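Local coordinates for DUF871 domain-containing protein (Enterococcus faecalis, PDB 2P0O) that is of unknown function but probably acts as a 6-phospho-N-acetylmuramidase of the MupG type, with an N-terminal TIM barrel, at residues A[13-17]-A[18-22]; A[165-169]-A[170-174]; A[262-265]-A[266-270]. All blocks are in the same frame, centred on the assembly; numbering follows the deposited sequence.

Contact 1 (A[13-17]-A[18-22]); sequences EEITN and DTIIY
The shortest polar bond here runs from the backbone N of Ile21 to Asn17 O, 2.7 Å away; it belongs to the opening turn of helix 17-28. The bond one residue earlier is longer: Ile20 N reaches Thr16 O at 3.2 Å. Thr16 holds the N-cap position, and its side chain works on the same turn. With chi1 at 61°, OG1 stands between the backbone N and the carbonyl carbon and is thereby swung over the start of the helix, where it meets Thr19 OG1 at 2.9 Å in a hydroxyl-to-hydroxyl hydrogen bond. The two threonine side chains cross at about a right angle and meet through these hydroxyls. The methyl of Thr19 has an apolar partner: CG2, anti to the backbone N, lies 3.9 Å from Ile15 CG2. That same branch of Ile15 also rests on Ile20 CG1, at 3.8 Å, which sets apolar packing beside the hydroxyl pair. Before the N-cap residue, Glu14 folds back on its own chain and OE2 accepts the backbone N of Ile15 at 2.9 Å, from the anti side of the carboxylate. Asn17 and Asp18 lie on the exposed side, whereas Ile15 and Ile20 lean onto helix 48-62, at Asp54, Leu55 and Ile58. Glu13, upstream in the loop, pairs with Arg185 in a salt bridge. The whole is a helix N-terminus with a threonine at the N-cap position and isoleucines beside it, opening the first helix of the TIM barrel after the loop that leaves strand 4-8.

Contact 2 (A[165-169]-A[170-174]); sequences RWLKE and LGLQV
Leu170 lays its CD1 methyl over one face of the Trp166 indole, 3.7 Å from the centroid of the six-membered ring and 21° off its normal, a CH-pi contact. Trp166 CG is anti to the backbone N (chi1 178°), which puts the indole beside its own carbonyl carbon, where Leu170, one turn later, can cover a face. On the buried side, Leu167 CD2 meets Leu172 CD1 at 3.9 Å, and Leu167 CB meets Val174 CG2 at 4.0 Å. The aliphatic chain of Lys168 joins this packed part: bent at chi2 and chi3, it lays CD against Val174 CG2 at 3.7 Å, while its ammonium forms a salt bridge with Asp217. The backbone closes the helix in a Schellman motif. Leu172 N returns to Leu167 O at 3.2 Å, and Gly171 N to Lys168 O at 3.0 Å, the latter from above the carbonyl plane. Leu167 O also takes a weak bond from Leu170 N, whose better partner is Trp166 O at 2.9 Å. Gly171 makes the turn with a positive phi of 88°, a backbone conformation glycine takes readily. The solvent side is looser: the exposed Arg165 and Glu169 bring NH1 and OE2 to 3.5 Å, with the oxygen well out of the guanidinium plane, so charge alone links them. Leu167 and Leu172 reach strand 141-144, Trp166 and Leu170 touch helix 125-133, and the turn thus joins helix 157-169 to strand 173-178 within a beta-alpha-beta unit of the barrel.

Contact 3 (A[262-265]-A[266-270]); sequences HTNR and LDAAR
The loop that follows strand 260-263 and leads to strand 272-275, in the cyclophilin-like C-terminal part of the chain, is drawn together by a salt bridge between residues two apart, Arg265 and Asp267. Arg265 offers its side-on edge: NE donates to Asp267 OD1 at 2.9 Å, and NH1 to OD2 of the same carboxylate at 3.0 Å with an N-H...O angle of 160°. The second bond lies in the guanidinium plane and uses the syn lone pair of OD2, whereas OD1 is tilted out of that plane as NE meets it. NH1 adds a weak third bond to OD1, and the two flat groups are nearly coplanar, 23° apart. A bend at chi3 turns the arginine head back to the loop. Asp267 meets it with CG wedged between its own backbone N and carbonyl carbon (chi1 47°), the torsion that aims the carboxylate back at Arg265.

Elsewhere in the loop, Asn264 is joined to Ala269 through two waters. One lies 2.7 Å from Asn264 OD1 and accepts from Ala269 N at 3.0 Å; the other lies 2.8 Å from Ala269 O and has a weak bond from Asn264 ND2. The amide also has direct protein partners, OD1 taking the backbone N of Arg274 and ND2 giving to Lys350 O. Beside it the Ala268 methyl stands 3.7 Å from ND2.

Arg274 NH2 lies close to Arg265 NE, and the carboxylate of Asp267 would probably offset that concentration of positive charge. The paired bonds fix the rotation of the guanidinium at a surface position, while the buried Asn264 amide, with protein and water partners at both ends, ties the base of the loop to neighbouring backbone.

In the fold
Contacts 1 and 2 both belong to the TIM barrel and lie at opposite kinds of helix end, a start and a finish, on different helices: 13-22 opens helix 17-28, whereas 165-174 closes helix 157-169 and leads into a barrel strand. Their centres are 34 Å apart. Contact 2 is partly buried and combines leucine, valine and indole packing with backbone bonds that end the helix; contact 1 is a surface contact in which hydroxyls share the work with isoleucines. Contact 3, also at the surface, lies in the C-terminal domain about 42 Å from contact 1, between centres, on the opposite side of the chain's centre. It joins two strands rather than a helix and strand, and depends on charge and water.

Contact 1 (A[13-17]-A[18-22])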
# COMPACT_ATOMS: atom_id res chain seq x y z
N GLU A 13 1.02 -7.77 22.08
CA GLU A 13 2.39 -7.83 22.58
C GLU A 13 2.80 -6.43 23.09
O GLU A 13 2.18 -5.42 22.73
CB GLU A 13 3.31 -8.35 21.46
CG GLU A 13 3.18 -9.90 21.16
CD GLU A 13 2.37 -10.27 19.88
OE1 GLU A 13 2.28 -9.45 18.93
OE2 GLU A 13 1.83 -11.41 19.84
N GLU A 14 3.83 -6.36 23.93
CA GLU A 14 4.30 -5.06 24.44
C GLU A 14 4.93 -4.25 23.29
O GLU A 14 5.61 -4.84 22.43
CB GLU A 14 5.26 -5.23 25.61
CG GLU A 14 5.78 -3.92 26.25
CD GLU A 14 4.66 -3.00 26.74
OE1 GLU A 14 4.17 -3.20 27.89
OE2 GLU A 14 4.28 -2.06 25.98
N ILE A 15 4.66 -2.94 23.26
CA ILE A 15 5.15 -2.07 22.18
C ILE A 15 6.67 -1.94 22.26
O ILE A 15 7.17 -1.22 23.11
CB ILE A 15 4.48 -0.67 22.18
CG1 ILE A 15 2.95 -0.77 22.28
CG2 ILE A 15 4.86 0.10 20.90
CD1 ILE A 15 2.24 0.59 22.34
N THR A 16 7.37 -2.64 21.37
CA THR A 16 8.84 -2.64 21.32
C THR A 16 9.38 -1.31 20.83
O THR A 16 8.60 -0.47 20.30
CB THR A 16 9.38 -3.73 20.39
OG1 THR A 16 8.90 -3.50 19.07
CG2 THR A 16 8.95 -5.12 20.85
N ASN A 17 10.72 -1.11 20.96
CA ASN A 17 11.34 0.09 20.41
C ASN A 17 11.36 0.04 18.89
O ASN A 17 11.14 1.07 18.21
CB ASN A 17 12.72 0.28 21.02
CG ASN A 17 12.64 0.49 22.54
OD1 ASN A 17 11.59 0.91 23.06
ND2 ASN A 17 13.73 0.20 23.26
N ASP A 18 11.56 -1.17 18.35
CA ASP A 18 11.44 -1.40 16.93
C ASP A 18 10.09 -0.92 16.41
O ASP A 18 10.04 -0.22 15.43
CB ASP A 18 11.73 -2.86 16.56
CG ASP A 18 13.19 -3.24 16.87
OD1 ASP A 18 14.04 -2.33 16.99
OD2 ASP A 18 13.49 -4.45 17.02
N THR A 19 9.01 -1.23 17.12
CA THR A 19 7.69 -0.78 16.72
C THR A 19 7.53 0.74 16.69
O THR A 19 6.99 1.30 15.73
CB THR A 19 6.61 -1.47 17.56
OG1 THR A 19 6.70 -2.89 17.32
CG2 THR A 19 5.20 -0.98 17.20
N ILE A 20 8.01 1.40 17.74
CA ILE A 20 8.04 2.86 17.82
C ILE A 20 8.90 3.47 16.69
O ILE A 20 8.43 4.35 15.95
CB ILE A 20 8.45 3.33 19.25
CG1 ILE A 20 7.38 2.89 20.25
CG2 ILE A 20 8.70 4.84 19.32
CD1 ILE A 20 7.82 2.93 21.70
N ILE A 21 10.13 3.00 16.54
CA ILE A 21 11.00 3.37 15.40
C ILE A 21 10.22 3.28 14.08
O ILE A 21 10.16 4.24 13.31
CB ILE A 21 12.30 2.54 15.36
CG1 ILE A 21 13.23 2.99 16.48
CG2 ILE A 21 13.05 2.73 14.05
CD1 ILE A 21 14.22 1.92 16.96
N TYR A 22 9.61 2.11 13.85
CA TYR A 22 8.78 1.86 12.70
C TYR A 22 7.65 2.87 12.49
O TYR A 22 7.48 3.39 11.36
CB TYR A 22 8.19 0.45 12.81
CG TYR A 22 7.21 0.08 11.69
CD1 TYR A 22 7.64 -0.11 10.37
CD2 TYR A 22 5.85 -0.10 11.97
CE1 TYR A 22 6.71 -0.48 9.34
CE2 TYR A 22 4.92 -0.45 10.97
CZ TYR A 22 5.35 -0.66 9.67
OH TYR A 22 4.40 -1.02 8.71

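Contact 2 (A[165-169]-A[170-174])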
# COMPACT_ATOMS: atom_id res chain seq x y z
N ARG A 165 -17.85 0.40 -5.31
CA ARG A 165 -18.69 1.34 -6.06
C ARG A 165 -20.00 1.59 -5.34
O ARG A 165 -20.41 2.72 -5.17
CB ARG A 165 -18.95 0.80 -7.46
CG ARG A 165 -18.31 1.63 -8.56
CD ARG A 165 -18.65 1.16 -10.01
NE ARG A 165 -19.98 0.57 -10.15
CZ ARG A 165 -21.09 1.24 -10.47
NH1 ARG A 165 -21.06 2.55 -10.68
NH2 ARG A 165 -22.24 0.58 -10.57
N TRP A 166 -20.62 0.49 -4.91
CA TRP A 166 -21.82 0.51 -4.08
C TRP A 166 -21.58 1.31 -2.81
O TRP A 166 -22.31 2.27 -2.53
CB TRP A 166 -22.21 -0.93 -3.75
CG TRP A 166 -23.42 -1.10 -2.86
CD1 TRP A 166 -24.73 -0.85 -3.19
CD2 TRP A 166 -23.43 -1.60 -1.51
NE1 TRP A 166 -25.56 -1.15 -2.13
CE2 TRP A 166 -24.79 -1.61 -1.09
CE3 TRP A 166 -22.44 -2.03 -0.62
CZ2 TRP A 166 -25.16 -2.04 0.19
CZ3 TRP A 166 -22.82 -2.46 0.64
CH2 TRP A 166 -24.16 -2.46 1.04
N LEU A 167 -20.55 0.94 -2.06
CA LEU A 167 -20.20 1.65 -0.82
C LEU A 167 -20.07 3.15 -1.06
O LEU A 167 -20.67 3.94 -0.34
CB LEU A 167 -18.92 1.08 -0.16
CG LEU A 167 -19.00 -0.35 0.38
CD1 LEU A 167 -17.62 -0.97 0.64
CD2 LEU A 167 -19.88 -0.48 1.62
N LYS A 168 -19.33 3.54 -2.09
CA LYS A 168 -19.12 4.96 -2.38
C LYS A 168 -20.41 5.65 -2.82
O LYS A 168 -20.63 6.83 -2.54
CB LYS A 168 -18.02 5.16 -3.44
CG LYS A 168 -16.62 4.62 -3.07
CD LYS A 168 -15.91 5.47 -2.04
CE LYS A 168 -15.38 6.76 -2.65
NZ LYS A 168 -15.18 7.80 -1.62
N GLU A 169 -21.25 4.89 -3.54
CA GLU A 169 -22.55 5.37 -4.01
C GLU A 169 -23.44 5.66 -2.82
O GLU A 169 -24.31 6.52 -2.89
CB GLU A 169 -23.20 4.31 -4.88
CG GLU A 169 -23.73 4.81 -6.22
CD GLU A 169 -23.19 3.99 -7.39
OE1 GLU A 169 -23.46 2.76 -7.45
OE2 GLU A 169 -22.47 4.58 -8.24
N LEU A 170 -23.22 4.92 -1.73
CA LEU A 170 -23.94 5.11 -0.47
C LEU A 170 -23.33 6.20 0.42
O LEU A 170 -23.78 6.37 1.55
CB LEU A 170 -24.03 3.79 0.32
CG LEU A 170 -24.82 2.59 -0.22
CD1 LEU A 170 -24.73 1.43 0.75
CD2 LEU A 170 -26.28 2.93 -0.51
N GLY A 171 -22.31 6.90 -0.07
CA GLY A 171 -21.66 7.99 0.68
C GLY A 171 -20.50 7.64 1.61
O GLY A 171 -19.98 8.51 2.30
N LEU A 172 -20.07 6.38 1.62
CA LEU A 172 -19.07 5.90 2.59
C LEU A 172 -17.62 6.00 2.10
O LEU A 172 -17.38 6.11 0.90
CB LEU A 172 -19.39 4.45 2.98
CG LEU A 172 -20.85 4.20 3.38
CD1 LEU A 172 -21.16 2.72 3.41
CD2 LEU A 172 -21.15 4.84 4.72
N GLN A 173 -16.67 5.99 3.03
CA GLN A 173 -15.26 5.89 2.71
C GLN A 173 -14.88 4.40 2.65
O GLN A 173 -15.40 3.58 3.40
CB GLN A 173 -14.41 6.57 3.77
CG GLN A 173 -14.31 8.11 3.68
CD GLN A 173 -13.72 8.72 4.95
OE1 GLN A 173 -14.42 8.86 5.96
NE2 GLN A 173 -12.43 9.06 4.92
N VAL A 174 -13.96 4.06 1.74
CA VAL A 174 -13.51 2.68 1.53
C VAL A 174 -12.06 2.56 1.94
O VAL A 174 -11.20 3.27 1.41
CB VAL A 174 -13.66 2.27 0.04
CG1 VAL A 174 -13.01 0.87 -0.20
CG2 VAL A 174 -15.11 2.28 -0.34

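Contact 3 (A[262-265]-A[266-270])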
# COMPACT_ATOMS: atom_id res chain seq x y z
N HIS A 262 14.31 7.79 -15.75
CA HIS A 262 13.67 7.91 -17.06
C HIS A 262 12.25 8.45 -16.87
O HIS A 262 11.64 8.28 -15.80
CB HIS A 262 13.61 6.55 -17.73
CG HIS A 262 14.92 5.81 -17.68
ND1 HIS A 262 15.82 5.81 -18.72
CD2 HIS A 262 15.50 5.11 -16.68
CE1 HIS A 262 16.90 5.13 -18.37
NE2 HIS A 262 16.73 4.70 -17.13
N THR A 263 11.75 9.11 -17.91
CA THR A 263 10.36 9.51 -17.98
C THR A 263 9.66 8.75 -19.10
O THR A 263 10.05 8.86 -20.27
CB THR A 263 10.25 11.02 -18.26
OG1 THR A 263 11.01 11.74 -17.28
CG2 THR A 263 8.80 11.48 -18.21
N ASN A 264 8.62 8.02 -18.74
CA ASN A 264 7.74 7.42 -19.73
C ASN A 264 7.03 8.49 -20.59
O ASN A 264 6.46 9.48 -20.08
CB ASN A 264 6.75 6.42 -19.10
CG ASN A 264 6.01 5.56 -20.14
OD1 ASN A 264 6.58 5.17 -21.18
ND2 ASN A 264 4.74 5.27 -19.87
N ARG A 265 7.14 8.33 -21.90
CA ARG A 265 6.45 9.19 -22.87
C ARG A 265 5.00 9.35 -22.48
O ARG A 265 4.36 8.40 -21.99
CB ARG A 265 6.53 8.60 -24.26
CG ARG A 265 7.86 8.82 -24.89
CD ARG A 265 7.90 8.26 -26.29
NE ARG A 265 6.86 8.82 -27.17
CZ ARG A 265 7.12 9.51 -28.28
NH1 ARG A 265 6.11 9.94 -29.02
NH2 ARG A 265 8.37 9.74 -28.65
N LEU A 266 4.48 10.55 -22.68
CA LEU A 266 3.09 10.86 -22.44
C LEU A 266 2.12 10.15 -23.42
O LEU A 266 0.91 10.01 -23.14
CB LEU A 266 2.90 12.36 -22.53
CG LEU A 266 3.21 13.16 -21.27
CD1 LEU A 266 3.13 14.66 -21.59
CD2 LEU A 266 2.21 12.78 -20.18
N ASP A 267 2.60 9.74 -24.58
CA ASP A 267 1.78 8.88 -25.40
C ASP A 267 2.29 7.47 -25.21
O ASP A 267 3.14 7.00 -25.97
CB ASP A 267 1.73 9.30 -26.86
CG ASP A 267 3.08 9.62 -27.44
OD1 ASP A 267 4.09 9.67 -26.71
OD2 ASP A 267 3.13 9.85 -28.65
N ALA A 268 1.80 6.84 -24.15
CA ALA A 268 2.36 5.59 -23.66
C ALA A 268 2.04 4.39 -24.56
O ALA A 268 0.90 4.17 -24.91
CB ALA A 268 1.85 5.33 -22.24
N ALA A 269 3.07 3.62 -24.87
CA ALA A 269 2.95 2.43 -25.70
C ALA A 269 2.22 1.32 -24.95
O ALA A 269 2.34 1.20 -23.73
CB ALA A 269 4.34 1.97 -26.08
N ARG A 270 1.51 0.48 -25.69
CA ARG A 270 0.89 -0.71 -25.13
C ARG A 270 1.98 -1.64 -24.59
O ARG A 270 1.89 -2.13 -23.48
CB ARG A 270 0.08 -1.44 -26.22
CG ARG A 270 -0.78 -2.58 -25.71
CD ARG A 270 -1.41 -3.33 -26.87
NE ARG A 270 -0.36 -3.90 -27.72
CZ ARG A 270 -0.61 -4.60 -28.81
NH1 ARG A 270 0.40 -5.08 -29.52
NH2 ARG A 270 -1.86 -4.84 -29.19
O HOH W 1 3.82 2.68 -21.89
O HOH W 2 5.64 4.32 -23.56